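Local coordinates for ferrous iron uptake transporter protein B (Streptococcus thermophilus, PDB 3TAH) that probably transports ferrous iron across the cell membrane in a GTP-driven uptake system, this piece being its cytosolic nucleotide-binding G-protein part, at residues 15-18 / 19-23; 155-158 / 159-163. The protein carries 1 engineered substitution. One frame throughout, in Å; residues are numbered along the deposited sequence.

Contact 1: 15-18 / 19-23; sequences GKTS and LFNLI. With BGO (3'-O-(N-methylanthraniloyl)guanosine-5'-diphosphate), chain C.
The P-loop (Walker A) and the first turns of helix 16-24 meet here: G15 and K16 pass their carbonyl oxygens to L19 and F20 while their amides face the diphosphate of the bound GDP analogue. G15 is the N-cap, with L19 N on its O at 2.9 Å. F20 N on K16 O, N21 N on T17 O and L22 N on S18 O continue the helical ladder.

At its N-terminal end the helix presents the amides of its first turn, with that of the N-cap G15, to the nucleotide. G15 N binds the bridging O3A of the ligand and, weakly, O1B, which also takes K16 N. The beta-phosphate O2B is gripped twice by T17, from its N at 2.6 Å and from its hydroxyl OG1 at 2.5 Å. S18 does the same for the alpha-phosphate, sending both N (2.8 Å) and OG (2.9 Å) to O1A. In S18 OG stands beside the backbone N (chi1 -64°), which turns amide and hydroxyl to one oxygen; T17 OG1 is placed alike, and its methyl CG2, anti to the backbone N, lies beside the N21 side chain one turn further on, 3.6 Å from ND2. The helix N terminus would add a favourable dipole to these bonds.

The K16 chain starts extended, then bends at chi3 and chi4 (68° and 65°), bringing NZ to a salt bridge with D55 and a hydrogen bond to L56 O. On the flanks of the helix, L19 reaches T143 and A145, and F20 packs on I53. A loop that wraps phosphates in backbone N-H groups, followed by a helix aimed at them, is the hallmark of P-loop NTPases, here in the GTPase branch to which FeoB belongs.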
ATOM      1  N   GLY A  15      10.670   0.616 -11.218  1.00 17.50           N
ATOM      2  CA  GLY A  15      10.921   1.925 -11.824  1.00 17.15           C
ATOM      3  C   GLY A  15      10.737   3.075 -10.848  1.00 17.04           C
ATOM      4  O   GLY A  15      10.627   4.234 -11.263  1.00 13.87           O
ATOM      5  N   LYS A  16      10.720   2.770  -9.546  1.00 17.26           N
ATOM      6  CA  LYS A  16      10.475   3.799  -8.540  1.00 18.82           C
ATOM      7  C   LYS A  16      11.592   4.849  -8.535  1.00 18.45           C
ATOM      8  O   LYS A  16      11.300   6.039  -8.522  1.00 18.50           O
ATOM      9  CB  LYS A  16      10.280   3.179  -7.149  1.00 19.06           C
ATOM     10  CG  LYS A  16      10.148   4.212  -6.031  1.00 19.95           C
ATOM     11  CD  LYS A  16       9.747   3.585  -4.719  1.00 21.61           C
ATOM     12  CE  LYS A  16      10.831   2.714  -4.141  1.00 21.43           C
ATOM     13  NZ  LYS A  16      12.048   3.496  -3.758  1.00 22.02           N
ATOM     14  N   THR A  17      12.854   4.416  -8.553  1.00 20.35           N
ATOM     15  CA  THR A  17      13.980   5.344  -8.580  1.00 20.50           C
ATOM     16  C   THR A  17      13.968   6.188  -9.849  1.00 19.68           C
ATOM     17  O   THR A  17      14.190   7.403  -9.787  1.00 20.07           O
ATOM     18  CB  THR A  17      15.352   4.630  -8.509  1.00 22.62           C
ATOM     19  OG1 THR A  17      15.424   3.852  -7.312  1.00 24.74           O
ATOM     20  CG2 THR A  17      16.485   5.638  -8.514  1.00 22.35           C
ATOM     21  N   SER A  18      13.710   5.542 -10.986  1.00 17.99           N
ATOM     22  CA  SER A  18      13.640   6.236 -12.265  1.00 17.33           C
ATOM     23  C   SER A  18      12.590   7.332 -12.223  1.00 17.22           C
ATOM     24  O   SER A  18      12.856   8.442 -12.685  1.00 17.17           O
ATOM     25  CB  SER A  18      13.342   5.276 -13.417  1.00 18.41           C
ATOM     26  OG  SER A  18      14.393   4.336 -13.587  1.00 17.35           O
ATOM     27  N   LEU A  19      11.405   7.028 -11.680  1.00 15.95           N
ATOM     28  CA  LEU A  19      10.350   8.045 -11.549  1.00 16.45           C
ATOM     29  C   LEU A  19      10.717   9.092 -10.501  1.00 16.36           C
ATOM     30  O   LEU A  19      10.511  10.270 -10.717  1.00 17.96           O
ATOM     31  CB  LEU A  19       8.992   7.430 -11.203  1.00 15.51           C
ATOM     32  CG  LEU A  19       8.356   6.589 -12.302  1.00 17.14           C
ATOM     33  CD1 LEU A  19       7.128   5.835 -11.786  1.00 17.84           C
ATOM     34  CD2 LEU A  19       7.973   7.431 -13.503  1.00 18.35           C
ATOM     35  N   PHE A  20      11.255   8.663  -9.370  1.00 17.20           N
ATOM     36  CA  PHE A  20      11.737   9.618  -8.366  1.00 18.28           C
ATOM     37  C   PHE A  20      12.670  10.664  -8.989  1.00 17.85           C
ATOM     38  O   PHE A  20      12.504  11.879  -8.772  1.00 19.21           O
ATOM     39  CB  PHE A  20      12.455   8.902  -7.218  1.00 18.24           C
ATOM     40  CG  PHE A  20      12.899   9.835  -6.130  1.00 20.02           C
ATOM     41  CD1 PHE A  20      11.991  10.294  -5.187  1.00 20.80           C
ATOM     42  CD2 PHE A  20      14.218  10.278  -6.064  1.00 21.87           C
ATOM     43  CE1 PHE A  20      12.387  11.179  -4.172  1.00 21.88           C
ATOM     44  CE2 PHE A  20      14.620  11.161  -5.043  1.00 21.42           C
ATOM     45  CZ  PHE A  20      13.692  11.603  -4.098  1.00 21.43           C
ATOM     46  N   ASN A  21      13.642  10.185  -9.762  1.00 18.03           N
ATOM     47  CA  ASN A  21      14.621  11.070 -10.421  1.00 18.90           C
ATOM     48  C   ASN A  21      13.985  12.008 -11.430  1.00 20.21           C
ATOM     49  O   ASN A  21      14.349  13.181 -11.477  1.00 21.60           O
ATOM     50  CB  ASN A  21      15.766  10.259 -11.050  1.00 20.45           C
ATOM     51  CG  ASN A  21      16.632   9.582 -10.009  1.00 21.33           C
ATOM     52  OD1 ASN A  21      16.673  10.004  -8.855  1.00 21.99           O
ATOM     53  ND2 ASN A  21      17.336   8.524 -10.407  1.00 22.07           N
ATOM     54  N   LEU A  22      13.025  11.512 -12.218  1.00 20.10           N
ATOM     55  CA  LEU A  22      12.284  12.375 -13.142  1.00 21.09           C
ATOM     56  C   LEU A  22      11.461  13.444 -12.429  1.00 21.07           C
ATOM     57  O   LEU A  22      11.448  14.607 -12.837  1.00 21.34           O
ATOM     58  CB  LEU A  22      11.342  11.557 -14.028  1.00 21.73           C
ATOM     59  CG  LEU A  22      11.936  10.866 -15.244  1.00 23.19           C
ATOM     60  CD1 LEU A  22      10.882   9.968 -15.882  1.00 23.61           C
ATOM     61  CD2 LEU A  22      12.432  11.927 -16.241  1.00 24.68           C
ATOM     62  N   ILE A  23      10.774  13.044 -11.365  1.00 19.86           N
ATOM     63  CA  ILE A  23       9.855  13.924 -10.652  1.00 18.73           C
ATOM     64  C   ILE A  23      10.583  15.025  -9.883  1.00 19.51           C
ATOM     65  O   ILE A  23      10.092  16.160  -9.849  1.00 19.71           O
ATOM     66  CB  ILE A  23       8.952  13.131  -9.665  1.00 17.93           C
ATOM     67  CG1 ILE A  23       8.006  12.197 -10.421  1.00 19.09           C
ATOM     68  CG2 ILE A  23       8.112  14.086  -8.811  1.00 16.31           C
ATOM     69  CD1 ILE A  23       7.463  11.068  -9.563  1.00 17.83           C
TER
HETATM   70  C'  BGO C 300      18.072  -0.261 -16.016  1.00 19.71           C
HETATM   71  N1  BGO C 300      10.024   1.638 -18.946  1.00 20.31           N
HETATM   72  C2  BGO C 300      11.167   0.885 -19.296  1.00 21.64           C
HETATM   73  N2  BGO C 300      11.261   0.348 -20.506  1.00 22.35           N
HETATM   74  N3  BGO C 300      12.149   0.709 -18.397  1.00 18.99           N
HETATM   75  C4  BGO C 300      12.039   1.267 -17.172  1.00 19.18           C
HETATM   76  C5  BGO C 300      10.932   2.024 -16.769  1.00 19.27           C
HETATM   77  C6  BGO C 300       9.894   2.221 -17.681  1.00 20.30           C
HETATM   78  O6  BGO C 300       8.885   2.882 -17.404  1.00 17.09           O
HETATM   79  N7  BGO C 300      11.162   2.410 -15.514  1.00 17.68           N
HETATM   80  C8  BGO C 300      12.343   1.932 -15.115  1.00 19.04           C
HETATM   81  N9  BGO C 300      12.864   1.244 -16.140  1.00 19.42           N
HETATM   82  PA  BGO C 300      14.530   1.343 -11.222  1.00 22.32           P
HETATM   83  PB  BGO C 300      13.490   0.699  -8.576  0.60 23.96           P
HETATM   84  C1' BGO C 300      18.886  -1.020 -17.087  1.00 20.14           C
HETATM   85  O1' BGO C 300      18.553   0.691 -15.416  1.00 16.66           O
HETATM   86  O1A BGO C 300      14.054   2.729 -11.253  1.00 20.70           O
HETATM   87  C1B BGO C 300      14.090   0.513 -16.245  1.00 19.04           C
HETATM   88  O1B BGO C 300      12.082   0.428  -8.284  0.60 23.20           O
HETATM   89  C2' BGO C 300      20.101  -0.513 -17.570  1.00 21.94           C
HETATM   90  N2' BGO C 300      20.623   0.636 -17.129  1.00 22.91           N
HETATM   91  O2' BGO C 300      15.994   1.879 -16.439  1.00 17.13           O
HETATM   92  O2A BGO C 300      15.958   1.053 -10.862  1.00 27.10           O
HETATM   93  C2B BGO C 300      15.276   1.008 -15.588  1.00 19.07           C
HETATM   94  O2B BGO C 300      13.942   2.039  -8.246  0.60 22.76           O
HETATM   95  C3' BGO C 300      20.786  -1.241 -18.538  1.00 22.66           C
HETATM   96  O3' BGO C 300      16.843  -0.616 -15.756  1.00 18.74           O
HETATM   97  O3A BGO C 300      13.622   0.469 -10.195  1.00 21.96           O
HETATM   98  C3B BGO C 300      16.185   0.203 -14.771  1.00 19.09           C
HETATM   99  O3B BGO C 300      14.411  -0.376  -8.082  0.60 23.74           O
HETATM  100  C4' BGO C 300      20.277  -2.430 -19.024  1.00 22.04           C
HETATM  101  O4' BGO C 300      13.922  -0.641 -15.346  1.00 19.78           O
HETATM  102  C4B BGO C 300      15.102  -0.807 -14.394  1.00 18.76           C
HETATM  103  C5' BGO C 300      19.073  -2.940 -18.555  1.00 22.69           C
HETATM  104  O5' BGO C 300      14.214   0.667 -12.649  1.00 20.34           O
HETATM  105  C5B BGO C 300      14.568  -0.691 -12.955  1.00 19.96           C
HETATM  106  C6' BGO C 300      18.372  -2.224 -17.577  1.00 21.17           C
HETATM  107  CM' BGO C 300      22.062   0.951 -17.209  1.00 25.83           C

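Contact 2: 155-158 / 159-163; sequences VKKA and AHTTT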
ATOM      1  N   VAL A 155       1.597  12.597 -10.749  1.00 16.39           N
ATOM      2  CA  VAL A 155       1.934  13.458  -9.605  1.00 17.15           C
ATOM      3  C   VAL A 155       0.758  14.389  -9.269  1.00 18.75           C
ATOM      4  O   VAL A 155       0.412  14.552  -8.085  1.00 18.29           O
ATOM      5  CB  VAL A 155       3.263  14.236  -9.824  1.00 18.32           C
ATOM      6  CG1 VAL A 155       3.457  15.336  -8.756  1.00 19.99           C
ATOM      7  CG2 VAL A 155       4.438  13.277  -9.808  1.00 16.31           C
ATOM      8  N   LYS A 156       0.125  14.972 -10.290  1.00 19.41           N
ATOM      9  CA  LYS A 156      -1.059  15.823 -10.095  1.00 20.70           C
ATOM     10  C   LYS A 156      -2.230  15.092  -9.431  1.00 20.00           C
ATOM     11  O   LYS A 156      -2.897  15.622  -8.520  1.00 19.16           O
ATOM     12  CB  LYS A 156      -1.534  16.400 -11.438  1.00 21.96           C
ATOM     13  CG  LYS A 156      -2.677  17.428 -11.317  1.00 27.36           C
ATOM     14  CD  LYS A 156      -3.008  18.069 -12.663  1.00 29.27           C
ATOM     15  CE  LYS A 156      -4.185  19.030 -12.543  1.00 32.33           C
ATOM     16  NZ  LYS A 156      -4.578  19.575 -13.878  1.00 34.88           N
ATOM     17  N   LYS A 157      -2.486  13.879  -9.904  1.00 18.69           N
ATOM     18  CA  LYS A 157      -3.537  13.044  -9.356  1.00 18.01           C
ATOM     19  C   LYS A 157      -3.266  12.720  -7.893  1.00 16.90           C
ATOM     20  O   LYS A 157      -4.153  12.902  -7.038  1.00 15.11           O
ATOM     21  CB  LYS A 157      -3.677  11.764 -10.182  1.00 20.02           C
ATOM     22  CG  LYS A 157      -4.803  10.816  -9.792  1.00 21.71           C
ATOM     23  CD  LYS A 157      -6.175  11.478  -9.756  1.00 26.40           C
ATOM     24  CE  LYS A 157      -6.604  11.964 -11.128  1.00 27.06           C
ATOM     25  NZ  LYS A 157      -8.035  12.395 -11.106  1.00 28.80           N
ATOM     26  N   ALA A 158      -2.045  12.262  -7.604  1.00 17.18           N
ATOM     27  CA  ALA A 158      -1.649  11.941  -6.236  1.00 17.05           C
ATOM     28  C   ALA A 158      -1.802  13.165  -5.345  1.00 18.75           C
ATOM     29  O   ALA A 158      -2.332  13.058  -4.232  1.00 18.18           O
ATOM     30  CB  ALA A 158      -0.214  11.397  -6.176  1.00 18.37           C
ATOM     31  N   ALA A 159      -1.359  14.324  -5.841  1.00 17.09           N
ATOM     32  CA  ALA A 159      -1.463  15.580  -5.077  1.00 17.92           C
ATOM     33  C   ALA A 159      -2.895  15.980  -4.709  1.00 18.96           C
ATOM     34  O   ALA A 159      -3.076  16.663  -3.690  1.00 17.59           O
ATOM     35  CB  ALA A 159      -0.750  16.734  -5.806  1.00 16.41           C
ATOM     36  N   HIS A 160      -3.885  15.552  -5.508  1.00 20.38           N
ATOM     37  CA  HIS A 160      -5.311  15.842  -5.273  1.00 23.03           C
ATOM     38  C   HIS A 160      -6.115  14.659  -4.730  1.00 21.12           C
ATOM     39  O   HIS A 160      -7.341  14.716  -4.690  1.00 21.58           O
ATOM     40  CB  HIS A 160      -5.951  16.373  -6.564  1.00 25.29           C
ATOM     41  CG  HIS A 160      -5.461  17.737  -6.930  1.00 30.22           C
ATOM     42  ND1 HIS A 160      -4.382  17.940  -7.762  1.00 33.00           N
ATOM     43  CD2 HIS A 160      -5.882  18.968  -6.551  1.00 32.38           C
ATOM     44  CE1 HIS A 160      -4.165  19.237  -7.893  1.00 34.71           C
ATOM     45  NE2 HIS A 160      -5.058  19.884  -7.165  1.00 35.53           N
ATOM     46  N   THR A 161      -5.411  13.611  -4.305  1.00 19.13           N
ATOM     47  CA  THR A 161      -5.983  12.392  -3.748  1.00 18.06           C
ATOM     48  C   THR A 161      -5.310  12.155  -2.389  1.00 17.52           C
ATOM     49  O   THR A 161      -4.378  11.349  -2.254  1.00 16.52           O
ATOM     50  CB  THR A 161      -5.771  11.204  -4.695  1.00 17.12           C
ATOM     51  OG1 THR A 161      -6.240  11.540  -6.006  1.00 16.13           O
ATOM     52  CG2 THR A 161      -6.513   9.954  -4.182  1.00 17.04           C
ATOM     53  N   THR A 162      -5.793  12.880  -1.384  1.00 16.91           N
ATOM     54  CA  THR A 162      -5.153  12.920  -0.076  1.00 16.98           C
ATOM     55  C   THR A 162      -6.081  12.581   1.083  1.00 16.45           C
ATOM     56  O   THR A 162      -7.294  12.451   0.909  1.00 17.25           O
ATOM     57  CB  THR A 162      -4.558  14.323   0.192  1.00 16.80           C
ATOM     58  OG1 THR A 162      -5.632  15.241   0.459  1.00 17.85           O
ATOM     59  CG2 THR A 162      -3.708  14.805  -0.990  1.00 18.66           C
ATOM     60  N   THR A 163      -5.485  12.441   2.268  1.00 17.86           N
ATOM     61  CA  THR A 163      -6.231  12.220   3.507  1.00 19.30           C
ATOM     62  C   THR A 163      -7.229  13.378   3.765  1.00 21.37           C
ATOM     63  O   THR A 163      -8.234  13.189   4.451  1.00 22.53           O
ATOM     64  CB  THR A 163      -5.282  12.051   4.717  1.00 19.86           C
ATOM     65  OG1 THR A 163      -4.449  13.210   4.836  1.00 21.85           O
ATOM     66  CG2 THR A 163      -4.389  10.809   4.566  1.00 18.98           C
TER
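H160 folds back over the last turn of helix 151-159 to the carbonyl of K156. Its CB lies 3.7 Å from K156 O, and CG, set beside the backbone N (chi1 -69°), is equally near that oxygen. ND1 then donates to K156 O at 2.9 Å in a nearly straight bond (163°), the oxygen lying close to the ring plane. Beyond it, CE1 comes within 4.1 Å of K156 CG, the start of an extended lysine chain. H160 N adds weak bonds to the O atoms of K156 and K157, so K156 O is held by both ring and backbone of one residue.

T161 closes the next carbonyl: its OG1 donates to K157 O at 2.7 Å, from above the carbonyl plane, and lies 3.8 Å from K157 CD, where the lysine chain bends. K156 O and K157 O thus each take a side-chain donor besides a weak backbone bond, while A158 O takes T161 N at 3.1 Å, as the chain leaves helical geometry at H160. V155 and A159 rest on L51 of strand 51-55, whereas K157, A158 and T161 pack against T111 of strand 110-115.

In the fold
From the N terminus, strand 4-10 runs into the phosphate-binding loop, and contact 1 follows on the helix leaving it. The chain then builds the remaining six strands of the mixed sheet before helix 151-159, whose end forms contact 2 and leads through a loop toward helix 176-189. Both contacts are local and come in series, neither nesting in nor crossing the other. Their centres are about 17 Å apart, yet the two helices touch: I23 CD1 packs on V155 CG2 at 3.8 Å. Both also lean on strand 51-55, through I53 for contact 1 and L51 for contact 2, tying helix 16-24, which carries part of the nucleotide site, to helix 151-159.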